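Local coordinates for flagellar biosynthesis protein FlaG (Helicobacter pylori, PDB 6JSX), which probably takes part in building the bacterial flagellum, and forms an assembly of two copies of the chain, at residues Gly22-Phe27 with Ser39-Asn44; Lys6-Ser11 with Phe27-Thr32; Gly35-Val40 with Lys47-Ile52. All coordinates share one frame; numbering follows the deposited sequence.

Contact 1 (Gly22-Phe27 with Ser39-Asn44); sequences GTDINF and SVKDAN
The first beta hairpin of the chain, strands 26-30 and 35-41, is joined near its open end by Asn-26 and Ser-39, an antiparallel hydrogen-bonded pair. Asn-26 N donates to Ser-39 O at 2.9 Å, and Ser-39 N returns the bond to Asn-26 O at 2.8 Å. The two side chains stand on the same face of the sheet, where Asn-26 CB rests 3.7 Å from Ser-39 OG. A water spans their polar ends: it probably donates to Asn-26 OD1 and lies 3.1 Å from Ser-39 OG, in a hydrogen bond of undecided direction. Next to this pair, Ile-25 and Val-40 run side by side and point the same way, with CG1 of Ile-25 meeting CG1 of Val-40 at 4.0 Å. Val-40 CG1 also packs 3.4 Å from the backbone O of Asp-24. Across the subunit boundary Val-40 packs on Val-40, and Ile-25 on the side chain of Arg-50, of the second subunit. Asp-24 lies at the centre of an inverse gamma turn, so the chain bends before entering the strand. Its CG is anti to the backbone N (chi1 -178°), which carries the carboxylate across to the neighbouring strand beyond the paired residues. There Lys-41 N-H points almost straight at Asp-24 OD1, 3.3 Å away at an N-H...O angle of 173°, and meets it nearly along the C-O axis.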
# COMPACT_ATOMS: atom_id res chain seq x y z
N GLY A 22 5.32 -6.40 -11.06
CA GLY A 22 6.78 -6.36 -10.96
C GLY A 22 7.34 -5.35 -9.96
O GLY A 22 8.44 -4.82 -10.16
N THR A 23 6.62 -5.10 -8.88
CA THR A 23 7.10 -4.17 -7.85
C THR A 23 7.50 -4.89 -6.56
O THR A 23 6.66 -5.48 -5.88
CB THR A 23 6.06 -3.07 -7.51
OG1 THR A 23 5.26 -2.77 -8.67
CG2 THR A 23 6.76 -1.80 -7.04
N ASP A 24 8.79 -4.85 -6.24
CA ASP A 24 9.31 -5.48 -5.03
C ASP A 24 8.71 -4.83 -3.77
O ASP A 24 9.35 -3.99 -3.12
CB ASP A 24 10.84 -5.43 -4.99
CG ASP A 24 11.43 -6.13 -3.75
OD1 ASP A 24 11.83 -5.42 -2.79
OD2 ASP A 24 11.49 -7.38 -3.72
N ILE A 25 7.47 -5.22 -3.47
CA ILE A 25 6.80 -4.84 -2.22
C ILE A 25 6.09 -6.06 -1.68
O ILE A 25 5.32 -6.69 -2.39
CB ILE A 25 5.76 -3.73 -2.42
CG1 ILE A 25 6.40 -2.52 -3.14
CG2 ILE A 25 5.14 -3.35 -1.09
CD1 ILE A 25 5.62 -1.23 -3.06
N ASN A 26 6.36 -6.41 -0.42
CA ASN A 26 5.78 -7.61 0.16
C ASN A 26 4.84 -7.39 1.34
O ASN A 26 5.08 -6.54 2.20
CB ASN A 26 6.87 -8.61 0.54
CG ASN A 26 6.30 -9.97 0.91
OD1 ASN A 26 6.25 -10.33 2.09
ND2 ASN A 26 5.85 -10.72 -0.09
N PHE A 27 3.77 -8.17 1.40
CA PHE A 27 2.82 -8.08 2.49
C PHE A 27 2.73 -9.42 3.16
O PHE A 27 2.93 -10.46 2.52
CB PHE A 27 1.44 -7.65 1.97
CG PHE A 27 1.42 -6.26 1.39
CD1 PHE A 27 1.76 -6.05 0.04
CD2 PHE A 27 1.10 -5.16 2.18
CE1 PHE A 27 1.76 -4.77 -0.50
CE2 PHE A 27 1.10 -3.86 1.64
CZ PHE A 27 1.43 -3.67 0.29
N SER A 39 7.06 -4.97 3.45
CA SER A 39 8.51 -4.95 3.42
C SER A 39 9.08 -4.84 2.02
O SER A 39 8.62 -5.50 1.08
CB SER A 39 9.10 -6.16 4.15
OG SER A 39 8.86 -7.36 3.43
N VAL A 40 10.10 -3.99 1.91
CA VAL A 40 10.83 -3.75 0.68
C VAL A 40 12.33 -3.90 0.98
O VAL A 40 12.75 -3.68 2.11
CB VAL A 40 10.53 -2.33 0.14
CG1 VAL A 40 9.06 -2.21 -0.21
CG2 VAL A 40 10.87 -1.29 1.17
N LYS A 41 13.13 -4.30 0.00
CA LYS A 41 14.58 -4.36 0.21
C LYS A 41 15.23 -3.06 -0.24
O LYS A 41 14.86 -2.50 -1.28
CB LYS A 41 15.21 -5.57 -0.49
CG LYS A 41 14.83 -6.92 0.12
CD LYS A 41 15.68 -8.06 -0.43
CE LYS A 41 15.48 -9.36 0.36
NZ LYS A 41 14.10 -9.91 0.20
N ASP A 42 16.18 -2.56 0.55
CA ASP A 42 16.82 -1.28 0.26
C ASP A 42 17.91 -1.39 -0.81
O ASP A 42 17.99 -2.40 -1.52
CB ASP A 42 17.39 -0.64 1.53
CG ASP A 42 18.60 -1.39 2.09
OD1 ASP A 42 18.89 -2.52 1.64
OD2 ASP A 42 19.27 -0.84 2.99
N ALA A 43 18.76 -0.38 -0.90
CA ALA A 43 19.84 -0.39 -1.89
C ALA A 43 20.86 -1.51 -1.64
O ALA A 43 21.50 -1.98 -2.58
CB ALA A 43 20.54 0.98 -1.95
N ASN A 44 21.00 -1.95 -0.40
CA ASN A 44 22.00 -2.98 -0.10
C ASN A 44 21.46 -4.40 -0.15
O ASN A 44 22.22 -5.37 0.00
CB ASN A 44 22.72 -2.69 1.23
CG ASN A 44 23.82 -1.64 1.09
OD1 ASN A 44 23.69 -0.66 0.34
ND2 ASN A 44 24.92 -1.84 1.81
O HOH W 1 6.21 -8.38 4.69

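Contact 2 (Lys6-Ser11 with Phe27-Thr32); sequences KLELLS and FSYNDT
Leu-7 and Tyr-29 make the apolar part of the contact, crossing at a slant so that Leu-7 CB comes to 3.7 Å from ring atom CD1 of Tyr-29. The leucine's CD1 follows at 4.0 Å from the same Tyr-29 CD1. On the next helical position, Glu-8 touches through its aliphatic part, its CG 3.7 Å from Tyr-29 CB, and its carboxylate is turned 58° from the plane of the ring. With CG anti to the backbone N (chi1 -177°), the ring of Tyr-29 is brought against Leu-7, and its hydroxyl is hydrogen-bonded to Ser-54 of helix 54-72. These residues lie where helix 4-21 packs over the outer hairpin strand 26-30, in nearly antiparallel directions, the axes of helix segment 6-11 and strand 27-30 approaching to 6.8 Å. Close backbone packing falls to Ser-11, which faces the strand with OG 3.3 Å from Ser-28 CA and CB 4.1 Å from Phe-27 CB. As for polar bonds, Ser-11 OG turns back along its own helix and donates to Leu-7 O at 2.7 Å, so the hydroxyl is satisfied within the helix while lying against the strand.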
# COMPACT_ATOMS: atom_id res chain seq x y z
N LYS A 6 -8.18 -12.84 7.62
CA LYS A 6 -8.47 -11.82 6.62
C LYS A 6 -7.26 -11.02 6.17
O LYS A 6 -7.14 -10.68 4.99
CB LYS A 6 -9.58 -10.88 7.09
CG LYS A 6 -10.88 -11.60 7.24
CD LYS A 6 -12.04 -10.65 7.46
CE LYS A 6 -13.33 -11.44 7.74
NZ LYS A 6 -13.27 -12.78 7.07
N LEU A 7 -6.36 -10.72 7.10
CA LEU A 7 -5.14 -10.00 6.74
C LEU A 7 -4.17 -10.94 6.02
O LEU A 7 -3.36 -10.50 5.20
CB LEU A 7 -4.49 -9.32 7.95
CG LEU A 7 -5.24 -8.08 8.47
CD1 LEU A 7 -4.56 -7.45 9.68
CD2 LEU A 7 -5.48 -7.05 7.36
N GLU A 8 -4.29 -12.23 6.32
CA GLU A 8 -3.52 -13.26 5.62
C GLU A 8 -3.94 -13.32 4.17
O GLU A 8 -3.10 -13.34 3.26
CB GLU A 8 -3.70 -14.63 6.27
CG GLU A 8 -2.96 -14.78 7.59
CD GLU A 8 -2.66 -16.22 7.94
OE1 GLU A 8 -3.16 -17.13 7.24
OE2 GLU A 8 -1.91 -16.45 8.92
N LEU A 9 -5.25 -13.33 3.97
CA LEU A 9 -5.84 -13.40 2.63
C LEU A 9 -5.55 -12.12 1.86
O LEU A 9 -5.08 -12.17 0.72
CB LEU A 9 -7.35 -13.65 2.76
CG LEU A 9 -8.23 -13.89 1.53
CD1 LEU A 9 -7.80 -15.12 0.75
CD2 LEU A 9 -9.67 -14.01 1.98
N LEU A 10 -5.80 -10.98 2.50
CA LEU A 10 -5.47 -9.65 1.96
C LEU A 10 -4.01 -9.57 1.53
O LEU A 10 -3.67 -8.84 0.60
CB LEU A 10 -5.75 -8.59 3.04
CG LEU A 10 -5.87 -7.10 2.72
CD1 LEU A 10 -4.62 -6.31 3.08
CD2 LEU A 10 -6.25 -6.88 1.27
N SER A 11 -3.14 -10.30 2.22
CA SER A 11 -1.73 -10.29 1.89
C SER A 11 -1.45 -11.05 0.60
O SER A 11 -0.78 -10.53 -0.29
CB SER A 11 -0.89 -10.85 3.05
OG SER A 11 -0.90 -9.97 4.16
N PHE A 27 3.77 -8.17 1.40
CA PHE A 27 2.82 -8.08 2.49
C PHE A 27 2.73 -9.42 3.16
O PHE A 27 2.93 -10.46 2.52
CB PHE A 27 1.44 -7.65 1.97
CG PHE A 27 1.42 -6.26 1.39
CD1 PHE A 27 1.76 -6.05 0.04
CD2 PHE A 27 1.10 -5.16 2.18
CE1 PHE A 27 1.76 -4.77 -0.50
CE2 PHE A 27 1.10 -3.86 1.64
CZ PHE A 27 1.43 -3.67 0.29
N SER A 28 2.45 -9.41 4.46
CA SER A 28 2.17 -10.64 5.19
C SER A 28 1.54 -10.31 6.53
O SER A 28 1.71 -9.20 7.04
CB SER A 28 3.44 -11.42 5.43
OG SER A 28 4.34 -10.59 6.10
N TYR A 29 0.83 -11.27 7.09
CA TYR A 29 0.39 -11.14 8.47
C TYR A 29 1.43 -11.76 9.39
O TYR A 29 1.78 -12.93 9.25
CB TYR A 29 -0.95 -11.83 8.69
CG TYR A 29 -1.49 -11.66 10.10
CD1 TYR A 29 -2.07 -10.46 10.50
CD2 TYR A 29 -1.42 -12.69 11.04
CE1 TYR A 29 -2.56 -10.29 11.78
CE2 TYR A 29 -1.92 -12.53 12.32
CZ TYR A 29 -2.50 -11.32 12.69
OH TYR A 29 -3.00 -11.14 13.96
N ASN A 30 1.94 -10.96 10.33
CA ASN A 30 2.75 -11.53 11.40
C ASN A 30 1.87 -11.89 12.60
O ASN A 30 1.18 -11.03 13.16
CB ASN A 30 3.86 -10.57 11.80
CG ASN A 30 4.94 -11.23 12.63
OD1 ASN A 30 4.64 -11.98 13.56
ND2 ASN A 30 6.20 -10.96 12.30
N ASP A 31 1.89 -13.16 12.99
CA ASP A 31 1.09 -13.59 14.13
C ASP A 31 1.82 -13.32 15.46
O ASP A 31 1.21 -13.28 16.53
CB ASP A 31 0.68 -15.06 14.00
CG ASP A 31 -0.44 -15.44 14.96
OD1 ASP A 31 -1.62 -15.11 14.68
OD2 ASP A 31 -0.15 -16.06 16.01
N THR A 32 3.12 -13.12 15.38
CA THR A 32 3.91 -12.83 16.57
C THR A 32 3.72 -11.38 17.04
O THR A 32 3.46 -11.13 18.22
CB THR A 32 5.39 -13.14 16.32
OG1 THR A 32 5.52 -14.54 16.03
CG2 THR A 32 6.23 -12.78 17.53

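Contact 3 (Gly35-Val40 with Lys47-Ile52); sequences GLVVSV and KVIREI
The guanidinium group of Arg-50, whose CB lies 3.9 Å from Val-38 CG1, has Ile-49 O in its own plane. NH1 donates to that oxygen nearly straight, at 3.1 Å and 172°, but reaches it from above the carbonyl plane and not along a lone pair. NH2 turns to the second subunit, where it forms a salt bridge with Asp-24 and a hydrogen bond to the backbone O of Lys-41. The bend of the arginine chain at chi2 (-50°) leads this end away from strand 35-41, while CB stays against Val-38. Arg-50 and Val-38 belong to the second beta hairpin, strands 35-41 and 47-53, with Leu-36, Val-38 and Val-40 in hydrogen-bonded pairs with Ile-52, Arg-50 and Val-48. Each pair is closed by two backbone bonds, from Leu-36 N to Ile-52 O at 2.6 Å at one end to Val-40 N to Val-48 O at 3.2 Å at the other. Between them, in a non-hydrogen-bonded pair, Val-37 CG2 meets Glu-51 CB at 3.9 Å, on the face shared with Ser-39 and Ile-49. There Ile-49 CG2 lies 3.8 Å from Ser-39 CB. On the other face, Val-40 CG2 and Val-48 CG1 stand side by side at 3.5 Å. Further along this face, Leu-36 and Ile-52 are covered by Ala-57 of helix 54-72.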
# COMPACT_ATOMS: atom_id res chain seq x y z
N GLY A 35 0.06 -7.97 13.47
CA GLY A 35 -0.08 -6.83 12.58
C GLY A 35 0.19 -7.14 11.12
O GLY A 35 0.64 -8.23 10.76
N LEU A 36 -0.11 -6.18 10.26
CA LEU A 36 0.24 -6.32 8.87
C LEU A 36 1.70 -5.83 8.69
O LEU A 36 2.09 -4.79 9.23
CB LEU A 36 -0.73 -5.51 8.00
CG LEU A 36 -1.20 -5.89 6.57
CD1 LEU A 36 -1.04 -4.67 5.68
CD2 LEU A 36 -0.54 -7.11 5.92
N VAL A 37 2.50 -6.60 7.96
CA VAL A 37 3.85 -6.16 7.67
C VAL A 37 4.14 -5.99 6.18
O VAL A 37 4.03 -6.93 5.39
CB VAL A 37 4.91 -7.05 8.36
CG1 VAL A 37 6.32 -6.72 7.81
CG2 VAL A 37 4.82 -6.90 9.92
N VAL A 38 4.48 -4.76 5.80
CA VAL A 38 4.90 -4.44 4.45
C VAL A 38 6.42 -4.34 4.43
O VAL A 38 7.03 -3.73 5.32
CB VAL A 38 4.24 -3.14 3.94
CG1 VAL A 38 4.00 -2.19 5.08
CG2 VAL A 38 5.09 -2.47 2.86
N SER A 39 7.06 -4.97 3.45
CA SER A 39 8.51 -4.95 3.42
C SER A 39 9.08 -4.84 2.02
O SER A 39 8.62 -5.50 1.08
CB SER A 39 9.10 -6.16 4.15
OG SER A 39 8.86 -7.36 3.43
N VAL A 40 10.10 -3.99 1.91
CA VAL A 40 10.83 -3.75 0.68
C VAL A 40 12.33 -3.90 0.98
O VAL A 40 12.75 -3.68 2.11
CB VAL A 40 10.53 -2.33 0.14
CG1 VAL A 40 9.06 -2.21 -0.21
CG2 VAL A 40 10.87 -1.29 1.17
N LYS A 47 16.28 -6.03 4.16
CA LYS A 47 14.87 -5.72 4.35
C LYS A 47 14.65 -4.52 5.26
O LYS A 47 15.20 -4.45 6.36
CB LYS A 47 14.10 -6.92 4.90
CG LYS A 47 13.86 -8.05 3.90
CD LYS A 47 12.95 -9.10 4.52
CE LYS A 47 12.95 -10.38 3.73
NZ LYS A 47 11.94 -11.34 4.27
N VAL A 48 13.84 -3.57 4.79
CA VAL A 48 13.32 -2.51 5.64
C VAL A 48 11.82 -2.77 5.77
O VAL A 48 11.15 -3.07 4.78
CB VAL A 48 13.64 -1.09 5.08
CG1 VAL A 48 13.36 -1.01 3.60
CG2 VAL A 48 12.86 -0.01 5.81
N ILE A 49 11.32 -2.72 7.01
CA ILE A 49 9.93 -3.11 7.26
C ILE A 49 9.09 -2.04 7.96
O ILE A 49 9.61 -1.20 8.69
CB ILE A 49 9.81 -4.44 8.06
CG1 ILE A 49 10.07 -4.20 9.55
CG2 ILE A 49 10.72 -5.53 7.49
CD1 ILE A 49 8.87 -4.48 10.42
N ARG A 50 7.79 -2.09 7.71
CA ARG A 50 6.82 -1.25 8.39
C ARG A 50 5.69 -2.13 8.88
O ARG A 50 5.12 -2.89 8.10
CB ARG A 50 6.28 -0.18 7.45
CG ARG A 50 7.28 0.89 7.09
CD ARG A 50 7.97 1.48 8.32
NE ARG A 50 8.79 2.64 7.97
CZ ARG A 50 10.12 2.64 7.85
NH1 ARG A 50 10.82 1.53 8.06
NH2 ARG A 50 10.75 3.76 7.53
N GLU A 51 5.39 -2.05 10.17
CA GLU A 51 4.34 -2.86 10.74
C GLU A 51 3.14 -1.97 11.03
O GLU A 51 3.28 -0.79 11.36
CB GLU A 51 4.81 -3.55 12.01
CG GLU A 51 3.88 -3.42 13.20
CD GLU A 51 4.64 -3.28 14.50
OE1 GLU A 51 5.85 -2.94 14.44
OE2 GLU A 51 4.05 -3.51 15.57
N ILE A 52 1.95 -2.54 10.85
CA ILE A 52 0.70 -1.86 11.13
C ILE A 52 -0.14 -2.87 11.89
O ILE A 52 -0.61 -3.86 11.32
CB ILE A 52 -0.00 -1.43 9.82
CG1 ILE A 52 0.86 -0.42 9.05
CG2 ILE A 52 -1.37 -0.84 10.10
CD1 ILE A 52 0.30 -0.03 7.69

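Contacts 1 and 3 build the antiparallel sheet and share Ser-39 and Val-40, gripping strand 35-41 from its two edges. Contact 3 is the longer pairing, knit by regular backbone bonds, while contact 1 covers only the mouth of its hairpin and adds a carboxylate and a water. Contact 2 differs in kind: helix and strand meet by packing alone. Sharing Phe-27 with contact 1, it is centred about 7 Å from the centre of the chain, against about 8 Å for contact 3 and about 12 Å for contact 1. None of its touching residues is exposed, unlike Asp-24 in contact 1 and Glu-51 in contact 3. All three reach the second subunit, the sheet contacts with polar links.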